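Local coordinates for protein phosphodiesterase (Pseudomonas aeruginosa, PDB 4G75) that is a colicin M-like bacteriocin that binds magnesium and probably kills rival bacteria by hydrolysing lipid precursors of peptidoglycan, at residues T8-G13 and Y49-W54; A60-W65 and R263-K268; K173-F178 and V192-P197; I89-Q94 and Q114-P119; S185-T190 and K224-Q229. One frame throughout, in Å; residues are numbered along the deposited sequence.

How the contacts relate
The five contacts fall into two groups. Contacts 1, 2 and 4 lie among the helices, and contacts 3 and 5 lie on the long mixed sheet. Contacts 1 and 4 touch, with Tyr49 CZ 3.8 Å from Leu92 CD1. Contact 2 comes within about 5 Å of contact 1 and about 7 Å of contact 4, nearest atoms, without touching either. Contacts 3 and 5 share strand 188-199, and their centres are 18 Å apart. The centres of contacts 2 and 5 are 59 Å apart. Of the two on the sheet, contact 3 is closer to the metal: the Val196 side chain is about 13 Å from the magnesium ion and about 9 Å from the side chain of its ligand Glu213.

Contact 1: residues T8-G13 and Y49-W54; sequences TTIVAG and YVNGDW. With EDO (1,2-ethanediol), chain H.
Asn51 OD1 accepts a hydrogen bond from Ile10 N at 2.9 Å, in the carbonyl plane and on a lone pair. The ND2 of the same amide gives a nearly straight bond (175°) to Ile10 O, also 2.9 Å, and that oxygen lies in the amide plane. The two bonds fix the rotation of the amide. They tie the loop before helix 18-24 to the end of helix 34-49, which closes in a Schellman motif with Gly52 as its C-prime residue. Asn51 lies just before that glycine, within the type I turn Tyr49-Gly52. Beside the amide, Thr9 sets its CG2 methyl 3.5 Å from Asn51 OD1, and the two side chains cross at about a right angle. CG2 is there because it is anti to the backbone N of Thr9. Val50 adds an apolar patch through one branch, CG2, which meets both Ile10 CD1 and Ala12 CB. Arg106 of helix 106-113 binds Thr8 O and touches the side chains of Ile10 and Asn51. A 1,2-ethanediol, probably from the crystallisation liquor, gives a hydrogen bond from its O2 to Asn51 O at 3.0 Å.

Contact 2: residues A60-W65 and R263-K268; sequences ALWAQW and REVGQK
Lys268, in one of its two modelled conformers, crosses Trp62 at a slant and runs alongside Trp65, pointing the opposite way. Its CB and CG pass Trp62 CH2, CG at 3.8 Å. CD comes down over one face of the Trp65 indole, 3.6 Å from the centroid of the six-membered ring. This CH-pi contact is offset toward the rim. CE moves on to Trp65 NE1 at 3.4 Å. The chain then bends (chi4 -64°), leaving NZ near the same ring nitrogen. Here the C-terminal part of helix 255-264 and the residues after it pack on helix 55-65, distant in sequence. Trp62 points its indole at Glu264 and Val265, with CG anti to the backbone N (chi1 -172°). Its CH2 lies 3.6 Å from Val265 CA. Its NE1 gives a straight bond to Glu264 OE1 at 3.0 Å. The oxygen lies in the ring plane; NE1 meets it from the anti side, tilted 28° out of the carboxylate plane. Trp68 NE1 also binds Glu264 OE1, and Arg260 forms a salt bridge with Glu264 OE2.

Contact 3: residues K173-F178 and V192-P197; sequences KAMPQF and VDFNVP
Phe194 and Gln177 meet at a slant, with the ring and amide planes 52° apart. Gln177 CB lies 3.6 Å from both CD1 and CE1 of Phe194. Beyond CG the glutamine chain is extended and carries the amide past Phe194 to the backbone of Asn195. There it runs alongside Val196, pointing the opposite way. The selenomethionine Met175 comes to the ring from its edge. Its SE is 5.5 Å from the Phe194 centroid and 81° off the ring normal, a Met-aromatic contact. At the far end of the ring, Phe194 CZ meets Phe178 CB at 3.9 Å, and Phe194 CE2 comes to the edge of the Phe178 ring, near its plane. Phe194 reaches the helix because its CG stands between the backbone N and carbonyl carbon (chi1 63°). Met175 is the N-cap residue of helix 176-184; with Gln177 and Phe178 it sets the first turn on strand 188-199. Strand 213-224 pairs with that strand and places Ile218 against Phe194, while Phe178 also touches Ile287 of strand 283-290.

Contact 4: residues I89-Q94 and Q114-P119; sequences IFDLPQ and QNHQYP. With EDO (1,2-ethanediol), chain N.
Phe90 turns its ring edge toward one face of His116. The pair is an offset edge-to-face stack, with planes at 84° and centroids 5.6 Å apart. The next residue, Asp91, is buried and takes three bonds from the loop after helix 106-113. His116 NE2 gives a straight bond (173°) to Asp91 OD1 at 2.9 Å. Asp91 OD1 offers its syn lone pair and lies in the imidazole plane. Tyr118 OH binds Asp91 OD2 at 2.6 Å from the syn side. Gln114 NE2 reaches the same OD2 at 3.1 Å from the anti side. Both donors lie on one face of the carboxylate, tilted from its plane. Helix 81-102 is thereby held to the loop 114-119, and Trp87, one turn earlier, packs on Phe90, His116 and Tyr118. On its other side, His116 ND1 gives a bond to Gln117 O at 2.6 Å. With both ring nitrogens acting as donors, His116 is probably protonated, and its positive charge would then be paired with the Asp91 carboxylate, to which three donors bond.

Contact 5: residues S185-T190 and K224-Q229; sequences SPMGQT and KSTSGQ
A single antiparallel beta bridge starts the pairing of strand 188-199 with strand 213-224, at the end of the sheet far from the metal site. Gly188 and Lys224 form the hydrogen-bonded pair. Gly188 N gives a bond to Lys224 O at 2.8 Å, and Lys224 N gives one to Gly188 O at 2.9 Å. Their CA atoms are 5.0 Å apart. Gly188 has a positive phi (87°) and turns the chain into the strand. At its backbone angles a CB would press on the carbonyl O of the residue before, which calls for glycine. The Lys224 side chain folds back along the residues that precede the strand. It is bent at its third torsion (chi3 68°), and its CD passes 3.5 Å from Pro186 O. NZ then bonds to Ser185 O at 2.7 Å and also to Leu182 O, two carbonyls at the C-terminal end of helix 176-184. Ser185 itself turns its hydroxyl to Val181 O in that helix. After Lys224 the chain makes a type I turn, Ser225-Gly228, closed by Gly228 N to Ser225 O. This turn is part of the hairpin that joins strand 213-224 to strand 229-243. The selenomethionine Met187 lies against the start of the turn. Its CG is 3.8 Å from Thr226 CG2, the two side chains crossing at about a right angle, and its SE lies 3.5 Å from Ser225 O.

Contact 1: residues T8-G13 and Y49-W54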
# COMPACT_ATOMS: atom_id res chain seq x y z
N THR A 8 -8.44 10.66 -4.45
CA THR A 8 -8.54 12.12 -4.41
C THR A 8 -7.25 12.77 -3.91
O THR A 8 -6.55 12.20 -3.08
CB THR A 8 -9.70 12.57 -3.52
OG1 THR A 8 -9.46 12.14 -2.17
CG2 THR A 8 -11.00 11.95 -4.00
N THR A 9 -6.95 13.95 -4.42
CA THR A 9 -5.80 14.72 -3.95
C THR A 9 -6.27 15.72 -2.92
O THR A 9 -7.26 16.40 -3.13
CB THR A 9 -5.13 15.49 -5.10
OG1 THR A 9 -4.64 14.57 -6.08
CG2 THR A 9 -3.97 16.32 -4.57
N ILE A 10 -5.56 15.83 -1.79
CA ILE A 10 -5.91 16.84 -0.80
C ILE A 10 -4.89 17.96 -0.75
O ILE A 10 -3.78 17.83 -1.26
CB ILE A 10 -6.10 16.24 0.61
CG1 ILE A 10 -4.78 15.71 1.18
CG2 ILE A 10 -7.16 15.13 0.59
CD1 ILE A 10 -4.85 15.42 2.66
N VAL A 11 -5.29 19.07 -0.13
CA VAL A 11 -4.43 20.22 0.05
C VAL A 11 -3.81 20.18 1.44
O VAL A 11 -4.52 20.19 2.44
CB VAL A 11 -5.23 21.53 -0.09
CG1 VAL A 11 -4.34 22.73 0.27
CG2 VAL A 11 -5.79 21.66 -1.50
N ALA A 12 -2.48 20.12 1.51
CA ALA A 12 -1.83 20.04 2.80
C ALA A 12 -0.53 20.83 2.86
O ALA A 12 0.15 21.02 1.85
CB ALA A 12 -1.57 18.58 3.17
N GLY A 13 -0.19 21.28 4.06
CA GLY A 13 1.05 22.00 4.30
C GLY A 13 1.72 21.53 5.58
O GLY A 13 1.12 20.80 6.36
N TYR A 49 3.44 12.39 1.85
CA TYR A 49 2.77 11.13 2.19
C TYR A 49 1.25 11.20 2.06
O TYR A 49 0.61 10.25 1.58
CB TYR A 49 3.16 10.65 3.60
CG TYR A 49 4.59 10.19 3.77
CD1 TYR A 49 5.18 9.33 2.85
CD2 TYR A 49 5.35 10.60 4.87
CE1 TYR A 49 6.47 8.89 3.01
CE2 TYR A 49 6.66 10.17 5.04
CZ TYR A 49 7.21 9.31 4.11
OH TYR A 49 8.51 8.88 4.25
N VAL A 50 0.65 12.32 2.48
CA VAL A 50 -0.81 12.40 2.47
C VAL A 50 -1.39 12.38 1.05
O VAL A 50 -2.59 12.19 0.88
CB VAL A 50 -1.38 13.61 3.26
CG1 VAL A 50 -1.00 13.52 4.73
CG2 VAL A 50 -0.93 14.94 2.64
N ASN A 51 -0.55 12.56 0.04
CA ASN A 51 -1.00 12.37 -1.34
C ASN A 51 -0.34 11.17 -2.04
O ASN A 51 -0.35 11.06 -3.27
CB ASN A 51 -0.86 13.65 -2.17
CG ASN A 51 -1.99 14.63 -1.90
OD1 ASN A 51 -3.16 14.25 -1.88
ND2 ASN A 51 -1.63 15.89 -1.69
N GLY A 52 0.23 10.28 -1.24
CA GLY A 52 0.79 9.04 -1.75
C GLY A 52 2.14 9.15 -2.42
O GLY A 52 2.61 8.19 -3.04
N ASP A 53 2.77 10.31 -2.31
CA ASP A 53 4.08 10.55 -2.91
C ASP A 53 5.15 10.01 -1.96
O ASP A 53 5.89 10.78 -1.36
CB ASP A 53 4.26 12.05 -3.14
CG ASP A 53 5.43 12.39 -4.05
OD1 ASP A 53 5.77 11.56 -4.93
OD2 ASP A 53 6.00 13.49 -3.89
N TRP A 54 5.23 8.69 -1.82
CA TRP A 54 5.95 8.08 -0.71
C TRP A 54 7.38 7.65 -1.03
O TRP A 54 8.22 7.54 -0.13
CB TRP A 54 5.16 6.89 -0.15
CG TRP A 54 5.08 5.72 -1.08
CD1 TRP A 54 4.26 5.58 -2.16
CD2 TRP A 54 5.84 4.50 -1.00
NE1 TRP A 54 4.47 4.37 -2.76
CE2 TRP A 54 5.43 3.68 -2.07
CE3 TRP A 54 6.83 4.03 -0.12
CZ2 TRP A 54 5.98 2.42 -2.28
CZ3 TRP A 54 7.36 2.78 -0.34
CH2 TRP A 54 6.94 1.99 -1.41
C1 EDO H . -4.40 10.67 -5.54
O1 EDO H . -3.99 9.94 -6.70
C2 EDO H . -3.19 10.99 -4.67
O2 EDO H . -2.26 11.77 -5.42

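Contact 2: residues A60-W65 and R263-K268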
# COMPACT_ATOMS: atom_id res chain seq x y z
N ALA A 60 15.11 9.92 -0.55
CA ALA A 60 15.99 11.02 -0.20
C ALA A 60 16.72 10.72 1.11
O ALA A 60 17.92 10.99 1.23
CB ALA A 60 15.20 12.32 -0.09
N LEU A 61 16.00 10.16 2.08
CA LEU A 61 16.61 9.79 3.35
C LEU A 61 17.66 8.71 3.13
O LEU A 61 18.79 8.84 3.59
CB LEU A 61 15.54 9.28 4.33
CG LEU A 61 14.52 10.35 4.72
CD1 LEU A 61 13.43 9.77 5.61
CD2 LEU A 61 15.21 11.52 5.41
N TRP A 62 17.28 7.65 2.42
CA TRP A 62 18.18 6.53 2.19
C TRP A 62 19.42 6.95 1.42
O TRP A 62 20.54 6.55 1.77
CB TRP A 62 17.49 5.38 1.46
CG TRP A 62 18.36 4.16 1.39
CD1 TRP A 62 19.20 3.80 0.37
CD2 TRP A 62 18.50 3.15 2.40
NE1 TRP A 62 19.84 2.63 0.67
CE2 TRP A 62 19.43 2.20 1.91
CE3 TRP A 62 17.93 2.95 3.66
CZ2 TRP A 62 19.80 1.08 2.64
CZ3 TRP A 62 18.30 1.82 4.38
CH2 TRP A 62 19.22 0.91 3.87
N ALA A 63 19.23 7.74 0.37
CA ALA A 63 20.34 8.17 -0.46
C ALA A 63 21.37 8.89 0.40
O ALA A 63 22.58 8.78 0.17
CB ALA A 63 19.86 9.07 -1.59
N GLN A 64 20.91 9.63 1.41
CA GLN A 64 21.82 10.29 2.34
C GLN A 64 22.50 9.26 3.22
O GLN A 64 23.73 9.21 3.31
CB GLN A 64 21.06 11.28 3.22
CG GLN A 64 20.46 12.46 2.49
CD GLN A 64 19.54 13.27 3.39
OE1 GLN A 64 20.00 14.02 4.25
NE2 GLN A 64 18.24 13.12 3.18
N TRP A 65 21.69 8.44 3.88
CA TRP A 65 22.17 7.40 4.78
C TRP A 65 23.25 6.56 4.10
O TRP A 65 24.33 6.34 4.66
CB TRP A 65 21.00 6.50 5.17
CG TRP A 65 21.22 5.62 6.34
CD1 TRP A 65 22.40 5.41 7.01
CD2 TRP A 65 20.25 4.78 6.97
NE1 TRP A 65 22.20 4.51 8.03
CE2 TRP A 65 20.90 4.11 8.02
CE3 TRP A 65 18.89 4.54 6.75
CZ2 TRP A 65 20.23 3.21 8.86
CZ3 TRP A 65 18.23 3.65 7.57
CH2 TRP A 65 18.90 2.99 8.61
N ARG A 263 17.58 -3.59 -3.00
CA ARG A 263 18.78 -4.41 -2.99
C ARG A 263 19.70 -4.11 -1.81
O ARG A 263 20.56 -4.92 -1.47
CB ARG A 263 19.54 -4.25 -4.31
CG ARG A 263 18.87 -4.95 -5.47
CD ARG A 263 19.34 -4.42 -6.82
NE ARG A 263 18.60 -5.07 -7.91
CZ ARG A 263 18.71 -4.73 -9.19
NH1 ARG A 263 19.53 -3.76 -9.54
NH2 ARG A 263 18.00 -5.37 -10.10
N GLU A 264 19.50 -2.96 -1.18
CA GLU A 264 20.40 -2.53 -0.12
C GLU A 264 19.76 -2.54 1.27
O GLU A 264 20.45 -2.63 2.27
CB GLU A 264 20.91 -1.12 -0.40
CG GLU A 264 21.59 -0.96 -1.74
CD GLU A 264 22.16 0.43 -1.92
OE1 GLU A 264 21.97 1.27 -1.02
OE2 GLU A 264 22.81 0.67 -2.97
N VAL A 265 18.44 -2.42 1.32
CA VAL A 265 17.77 -2.17 2.59
C VAL A 265 18.00 -3.27 3.64
O VAL A 265 18.04 -3.00 4.84
CB VAL A 265 16.26 -1.90 2.38
CG1 VAL A 265 15.53 -3.20 2.06
CG2 VAL A 265 15.67 -1.21 3.60
N GLY A 266 18.17 -4.51 3.18
CA GLY A 266 18.40 -5.63 4.07
C GLY A 266 19.72 -5.57 4.81
O GLY A 266 19.91 -6.26 5.82
N GLN A 267 20.65 -4.75 4.32
CA GLN A 267 21.92 -4.55 5.01
C GLN A 267 21.67 -3.95 6.38
O GLN A 267 22.40 -4.24 7.33
CB GLN A 267 22.81 -3.58 4.23
CG GLN A 267 22.86 -3.81 2.73
CD GLN A 267 24.09 -4.55 2.30
OE1 GLN A 267 24.16 -5.77 2.40
NE2 GLN A 267 25.08 -3.81 1.80
N LYS A 268 20.64 -3.11 6.47
CA LYS A 268 20.39 -2.33 7.67
C LYS A 268 19.14 -2.79 8.41
O LYS A 268 19.08 -2.72 9.64
CB LYS A 268 20.32 -0.85 7.33
CG LYS A 268 21.57 -0.34 6.64
CD LYS A 268 21.68 1.17 6.67
CE LYS A 268 23.11 1.63 6.42
NZ LYS A 268 24.04 1.19 7.50

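Contact 3: residues K173-F178 and V192-P197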
# COMPACT_ATOMS: atom_id res chain seq x y z
N LYS A 173 -17.27 -10.19 -18.49
CA LYS A 173 -17.66 -10.41 -19.88
C LYS A 173 -16.50 -10.27 -20.86
O LYS A 173 -16.53 -10.85 -21.94
CB LYS A 173 -18.81 -9.48 -20.28
CG LYS A 173 -20.13 -9.84 -19.63
CD LYS A 173 -21.29 -9.10 -20.26
CE LYS A 173 -21.26 -7.63 -19.90
NZ LYS A 173 -21.46 -7.41 -18.44
N ALA A 174 -15.48 -9.51 -20.47
CA ALA A 174 -14.35 -9.26 -21.37
C ALA A 174 -13.20 -10.26 -21.18
O ALA A 174 -12.24 -10.26 -21.95
CB ALA A 174 -13.85 -7.83 -21.18
N MSE A 175 -13.30 -11.10 -20.15
CA MSE A 175 -12.27 -12.10 -19.90
C MSE A 175 -12.36 -13.21 -20.93
O MSE A 175 -13.40 -13.83 -21.08
CB MSE A 175 -12.43 -12.69 -18.50
CG MSE A 175 -12.23 -11.71 -17.38
SE MSE A 175 -12.60 -12.56 -15.67
CE MSE A 175 -12.27 -11.03 -14.51
N PRO A 176 -11.25 -13.47 -21.64
CA PRO A 176 -11.25 -14.58 -22.60
C PRO A 176 -11.65 -15.92 -21.97
O PRO A 176 -12.30 -16.72 -22.64
CB PRO A 176 -9.79 -14.62 -23.07
CG PRO A 176 -9.38 -13.18 -23.00
CD PRO A 176 -10.04 -12.64 -21.76
N GLN A 177 -11.29 -16.15 -20.71
CA GLN A 177 -11.66 -17.42 -20.08
C GLN A 177 -13.17 -17.50 -19.92
O GLN A 177 -13.77 -18.54 -20.15
CB GLN A 177 -10.98 -17.59 -18.73
CG GLN A 177 -9.48 -17.78 -18.83
CD GLN A 177 -8.85 -18.04 -17.48
OE1 GLN A 177 -8.22 -17.17 -16.89
NE2 GLN A 177 -9.03 -19.26 -16.97
N PHE A 178 -13.78 -16.38 -19.54
CA PHE A 178 -15.23 -16.36 -19.42
C PHE A 178 -15.91 -16.51 -20.78
O PHE A 178 -16.85 -17.28 -20.92
CB PHE A 178 -15.74 -15.11 -18.71
CG PHE A 178 -17.22 -15.10 -18.54
CD1 PHE A 178 -17.81 -15.81 -17.51
CD2 PHE A 178 -18.04 -14.43 -19.44
CE1 PHE A 178 -19.18 -15.84 -17.35
CE2 PHE A 178 -19.41 -14.45 -19.29
CZ PHE A 178 -19.99 -15.16 -18.24
N VAL A 192 -19.31 -22.83 -12.72
CA VAL A 192 -18.19 -22.12 -13.30
C VAL A 192 -17.15 -21.90 -12.21
O VAL A 192 -17.50 -21.52 -11.09
CB VAL A 192 -18.62 -20.75 -13.86
CG1 VAL A 192 -17.42 -19.99 -14.37
CG2 VAL A 192 -19.65 -20.92 -14.97
N ASP A 193 -15.89 -22.17 -12.53
CA ASP A 193 -14.81 -22.01 -11.57
C ASP A 193 -13.50 -21.96 -12.33
O ASP A 193 -13.00 -22.99 -12.81
CB ASP A 193 -14.83 -23.17 -10.57
CG ASP A 193 -13.96 -22.92 -9.36
OD1 ASP A 193 -13.22 -21.91 -9.33
OD2 ASP A 193 -14.01 -23.75 -8.43
N PHE A 194 -12.94 -20.76 -12.48
CA PHE A 194 -11.66 -20.61 -13.15
C PHE A 194 -10.77 -19.53 -12.53
O PHE A 194 -11.24 -18.68 -11.78
CB PHE A 194 -11.85 -20.39 -14.66
CG PHE A 194 -12.59 -19.13 -15.03
CD1 PHE A 194 -11.91 -17.94 -15.22
CD2 PHE A 194 -13.96 -19.14 -15.23
CE1 PHE A 194 -12.58 -16.78 -15.56
CE2 PHE A 194 -14.64 -17.98 -15.58
CZ PHE A 194 -13.94 -16.80 -15.74
N ASN A 195 -9.48 -19.60 -12.84
CA ASN A 195 -8.49 -18.65 -12.32
C ASN A 195 -7.99 -17.74 -13.42
O ASN A 195 -7.79 -18.18 -14.55
CB ASN A 195 -7.31 -19.40 -11.69
CG ASN A 195 -7.74 -20.37 -10.63
OD1 ASN A 195 -8.61 -20.06 -9.81
ND2 ASN A 195 -7.16 -21.57 -10.65
N VAL A 196 -7.79 -16.47 -13.10
CA VAL A 196 -7.30 -15.50 -14.08
C VAL A 196 -6.38 -14.48 -13.43
O VAL A 196 -6.70 -13.92 -12.38
CB VAL A 196 -8.46 -14.75 -14.81
CG1 VAL A 196 -9.77 -15.50 -14.67
CG2 VAL A 196 -8.60 -13.32 -14.30
N PRO A 197 -5.21 -14.25 -14.04
CA PRO A 197 -4.32 -13.20 -13.56
C PRO A 197 -4.94 -11.84 -13.84
O PRO A 197 -5.63 -11.66 -14.85
CB PRO A 197 -3.05 -13.39 -14.39
CG PRO A 197 -3.16 -14.78 -14.97
CD PRO A 197 -4.62 -15.02 -15.15

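Contact 4: residues I89-Q94 and Q114-P119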
# COMPACT_ATOMS: atom_id res chain seq x y z
N ILE A 89 9.45 4.54 8.80
CA ILE A 89 9.10 3.13 8.61
C ILE A 89 8.21 2.65 9.76
O ILE A 89 7.31 1.83 9.57
CB ILE A 89 10.36 2.25 8.45
CG1 ILE A 89 11.04 2.56 7.11
CG2 ILE A 89 10.02 0.76 8.52
CD1 ILE A 89 10.16 2.38 5.90
N PHE A 90 8.43 3.20 10.95
CA PHE A 90 7.56 2.91 12.09
C PHE A 90 6.19 3.57 11.94
O PHE A 90 5.17 2.94 12.18
CB PHE A 90 8.23 3.38 13.39
CG PHE A 90 7.47 3.04 14.65
CD1 PHE A 90 7.50 1.76 15.18
CD2 PHE A 90 6.77 4.02 15.34
CE1 PHE A 90 6.82 1.45 16.36
CE2 PHE A 90 6.09 3.72 16.51
CZ PHE A 90 6.11 2.44 17.02
N ASP A 91 6.17 4.83 11.53
CA ASP A 91 4.95 5.64 11.54
C ASP A 91 3.99 5.32 10.41
O ASP A 91 2.77 5.29 10.62
CB ASP A 91 5.29 7.13 11.49
CG ASP A 91 5.83 7.65 12.80
OD1 ASP A 91 5.64 6.98 13.84
OD2 ASP A 91 6.45 8.74 12.79
N LEU A 92 4.53 5.09 9.22
CA LEU A 92 3.70 4.88 8.04
C LEU A 92 2.67 3.74 8.17
O LEU A 92 1.50 3.91 7.81
CB LEU A 92 4.56 4.76 6.78
CG LEU A 92 5.11 6.10 6.27
CD1 LEU A 92 6.32 5.89 5.36
CD2 LEU A 92 4.02 6.92 5.57
N PRO A 93 3.08 2.57 8.68
CA PRO A 93 2.06 1.51 8.80
C PRO A 93 0.98 1.86 9.82
O PRO A 93 -0.16 1.41 9.68
CB PRO A 93 2.85 0.30 9.31
CG PRO A 93 4.26 0.59 9.03
CD PRO A 93 4.42 2.08 9.02
N GLN A 94 1.34 2.63 10.84
CA GLN A 94 0.36 3.03 11.85
C GLN A 94 -0.64 4.03 11.26
O GLN A 94 -1.83 3.95 11.55
CB GLN A 94 1.05 3.61 13.09
CG GLN A 94 0.08 3.99 14.20
CD GLN A 94 -0.54 2.77 14.87
OE1 GLN A 94 0.17 1.93 15.42
NE2 GLN A 94 -1.86 2.67 14.81
N GLN A 114 1.86 9.89 14.81
CA GLN A 114 3.09 10.56 15.22
C GLN A 114 3.00 11.17 16.61
O GLN A 114 3.89 11.89 17.04
CB GLN A 114 3.52 11.60 14.17
CG GLN A 114 3.82 10.96 12.82
CD GLN A 114 4.55 11.88 11.85
OE1 GLN A 114 4.15 13.02 11.61
NE2 GLN A 114 5.62 11.36 11.27
N ASN A 115 1.91 10.87 17.32
CA ASN A 115 1.73 11.37 18.68
C ASN A 115 2.48 10.49 19.68
O ASN A 115 1.87 9.81 20.50
CB ASN A 115 0.25 11.44 19.03
CG ASN A 115 -0.01 12.23 20.30
OD1 ASN A 115 0.88 12.90 20.82
ND2 ASN A 115 -1.24 12.16 20.80
N HIS A 116 3.80 10.50 19.59
CA HIS A 116 4.64 9.74 20.50
C HIS A 116 6.02 10.38 20.63
O HIS A 116 6.35 11.31 19.89
CB HIS A 116 4.76 8.28 20.05
CG HIS A 116 5.41 8.09 18.72
ND1 HIS A 116 6.78 8.09 18.55
CD2 HIS A 116 4.89 7.83 17.49
CE1 HIS A 116 7.07 7.87 17.28
NE2 HIS A 116 5.94 7.71 16.61
N GLN A 117 6.81 9.89 21.57
CA GLN A 117 8.19 10.35 21.74
C GLN A 117 9.07 9.87 20.59
O GLN A 117 8.83 8.81 20.02
CB GLN A 117 8.76 9.81 23.05
CG GLN A 117 7.92 10.12 24.27
CD GLN A 117 8.17 11.50 24.80
OE1 GLN A 117 7.47 12.45 24.46
NE2 GLN A 117 9.20 11.64 25.64
N TYR A 118 10.11 10.65 20.27
CA TYR A 118 11.06 10.25 19.23
C TYR A 118 12.50 10.14 19.72
O TYR A 118 13.39 10.84 19.23
CB TYR A 118 10.97 11.20 18.03
CG TYR A 118 9.73 10.99 17.17
CD1 TYR A 118 9.76 10.13 16.09
CD2 TYR A 118 8.55 11.65 17.46
CE1 TYR A 118 8.63 9.93 15.30
CE2 TYR A 118 7.41 11.45 16.69
CZ TYR A 118 7.46 10.59 15.61
OH TYR A 118 6.34 10.40 14.83
N PRO A 119 12.74 9.23 20.68
CA PRO A 119 14.11 8.99 21.11
C PRO A 119 14.91 8.52 19.90
O PRO A 119 14.33 8.04 18.94
CB PRO A 119 13.98 7.82 22.10
CG PRO A 119 12.54 7.44 22.14
CD PRO A 119 11.79 8.19 21.10
C1 EDO N . 2.71 15.24 19.18
O1 EDO N . 3.79 15.33 20.12
C2 EDO N . 3.20 15.65 17.80
O2 EDO N . 4.20 14.74 17.35

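Contact 5: residues S185-T190 and K224-Q229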
# COMPACT_ATOMS: atom_id res chain seq x y z
N SER A 185 -19.80 -24.06 -22.75
CA SER A 185 -20.66 -24.71 -21.75
C SER A 185 -21.94 -25.27 -22.37
O SER A 185 -22.44 -24.75 -23.36
CB SER A 185 -20.99 -23.74 -20.62
OG SER A 185 -19.83 -23.45 -19.86
N PRO A 186 -22.46 -26.35 -21.78
CA PRO A 186 -23.69 -27.01 -22.23
C PRO A 186 -24.89 -26.10 -22.01
O PRO A 186 -24.80 -25.10 -21.31
CB PRO A 186 -23.80 -28.23 -21.31
CG PRO A 186 -22.47 -28.37 -20.66
CD PRO A 186 -21.89 -27.00 -20.59
N MSE A 187 -26.02 -26.46 -22.62
CA MSE A 187 -27.29 -25.80 -22.36
C MSE A 187 -27.64 -26.07 -20.90
O MSE A 187 -27.18 -27.05 -20.32
CB MSE A 187 -28.36 -26.38 -23.28
CG MSE A 187 -29.48 -25.42 -23.65
SE MSE A 187 -28.89 -23.90 -24.73
CE MSE A 187 -27.33 -24.71 -25.57
N GLY A 188 -28.44 -25.19 -20.30
CA GLY A 188 -28.83 -25.37 -18.91
C GLY A 188 -27.85 -24.79 -17.91
O GLY A 188 -27.11 -23.85 -18.23
N GLN A 189 -27.84 -25.36 -16.71
CA GLN A 189 -27.05 -24.83 -15.60
C GLN A 189 -25.70 -25.51 -15.47
O GLN A 189 -25.61 -26.74 -15.45
CB GLN A 189 -27.85 -24.98 -14.30
CG GLN A 189 -27.09 -24.67 -13.03
CD GLN A 189 -27.95 -24.82 -11.79
OE1 GLN A 189 -27.47 -25.24 -10.74
NE2 GLN A 189 -29.23 -24.47 -11.91
N THR A 190 -24.64 -24.71 -15.39
CA THR A 190 -23.26 -25.19 -15.30
C THR A 190 -22.53 -24.53 -14.13
O THR A 190 -22.73 -23.35 -13.87
CB THR A 190 -22.47 -24.84 -16.58
OG1 THR A 190 -23.02 -25.55 -17.70
CG2 THR A 190 -21.00 -25.21 -16.42
N LYS A 224 -27.37 -21.25 -19.54
CA LYS A 224 -27.60 -20.97 -20.96
C LYS A 224 -28.96 -21.50 -21.37
O LYS A 224 -29.23 -22.70 -21.26
CB LYS A 224 -26.50 -21.60 -21.82
CG LYS A 224 -25.12 -21.00 -21.56
CD LYS A 224 -24.04 -21.79 -22.28
CE LYS A 224 -24.15 -21.64 -23.78
NZ LYS A 224 -23.01 -22.31 -24.48
N SER A 225 -29.83 -20.61 -21.83
CA SER A 225 -31.19 -20.98 -22.19
C SER A 225 -31.32 -21.27 -23.68
O SER A 225 -30.54 -20.78 -24.49
CB SER A 225 -32.17 -19.89 -21.79
OG SER A 225 -32.16 -19.71 -20.39
N THR A 226 -32.33 -22.06 -24.03
CA THR A 226 -32.54 -22.44 -25.43
C THR A 226 -32.97 -21.26 -26.29
O THR A 226 -32.90 -21.32 -27.51
CB THR A 226 -33.55 -23.60 -25.56
OG1 THR A 226 -34.79 -23.22 -24.95
CG2 THR A 226 -33.01 -24.85 -24.87
N SER A 227 -33.39 -20.17 -25.65
CA SER A 227 -33.75 -18.95 -26.36
C SER A 227 -32.52 -18.18 -26.80
O SER A 227 -32.62 -17.25 -27.59
CB SER A 227 -34.58 -18.05 -25.45
OG SER A 227 -33.82 -17.69 -24.32
N GLY A 228 -31.36 -18.55 -26.26
CA GLY A 228 -30.13 -17.84 -26.52
C GLY A 228 -29.73 -16.90 -25.39
O GLY A 228 -28.62 -16.38 -25.38
N GLN A 229 -30.65 -16.67 -24.44
CA GLN A 229 -30.34 -15.87 -23.27
C GLN A 229 -29.36 -16.63 -22.38
O GLN A 229 -29.36 -17.86 -22.35
CB GLN A 229 -31.60 -15.56 -22.46
CG GLN A 229 -32.71 -14.83 -23.23
CD GLN A 229 -32.33 -13.41 -23.58
OE1 GLN A 229 -31.67 -12.72 -22.80
NE2 GLN A 229 -32.76 -12.95 -24.76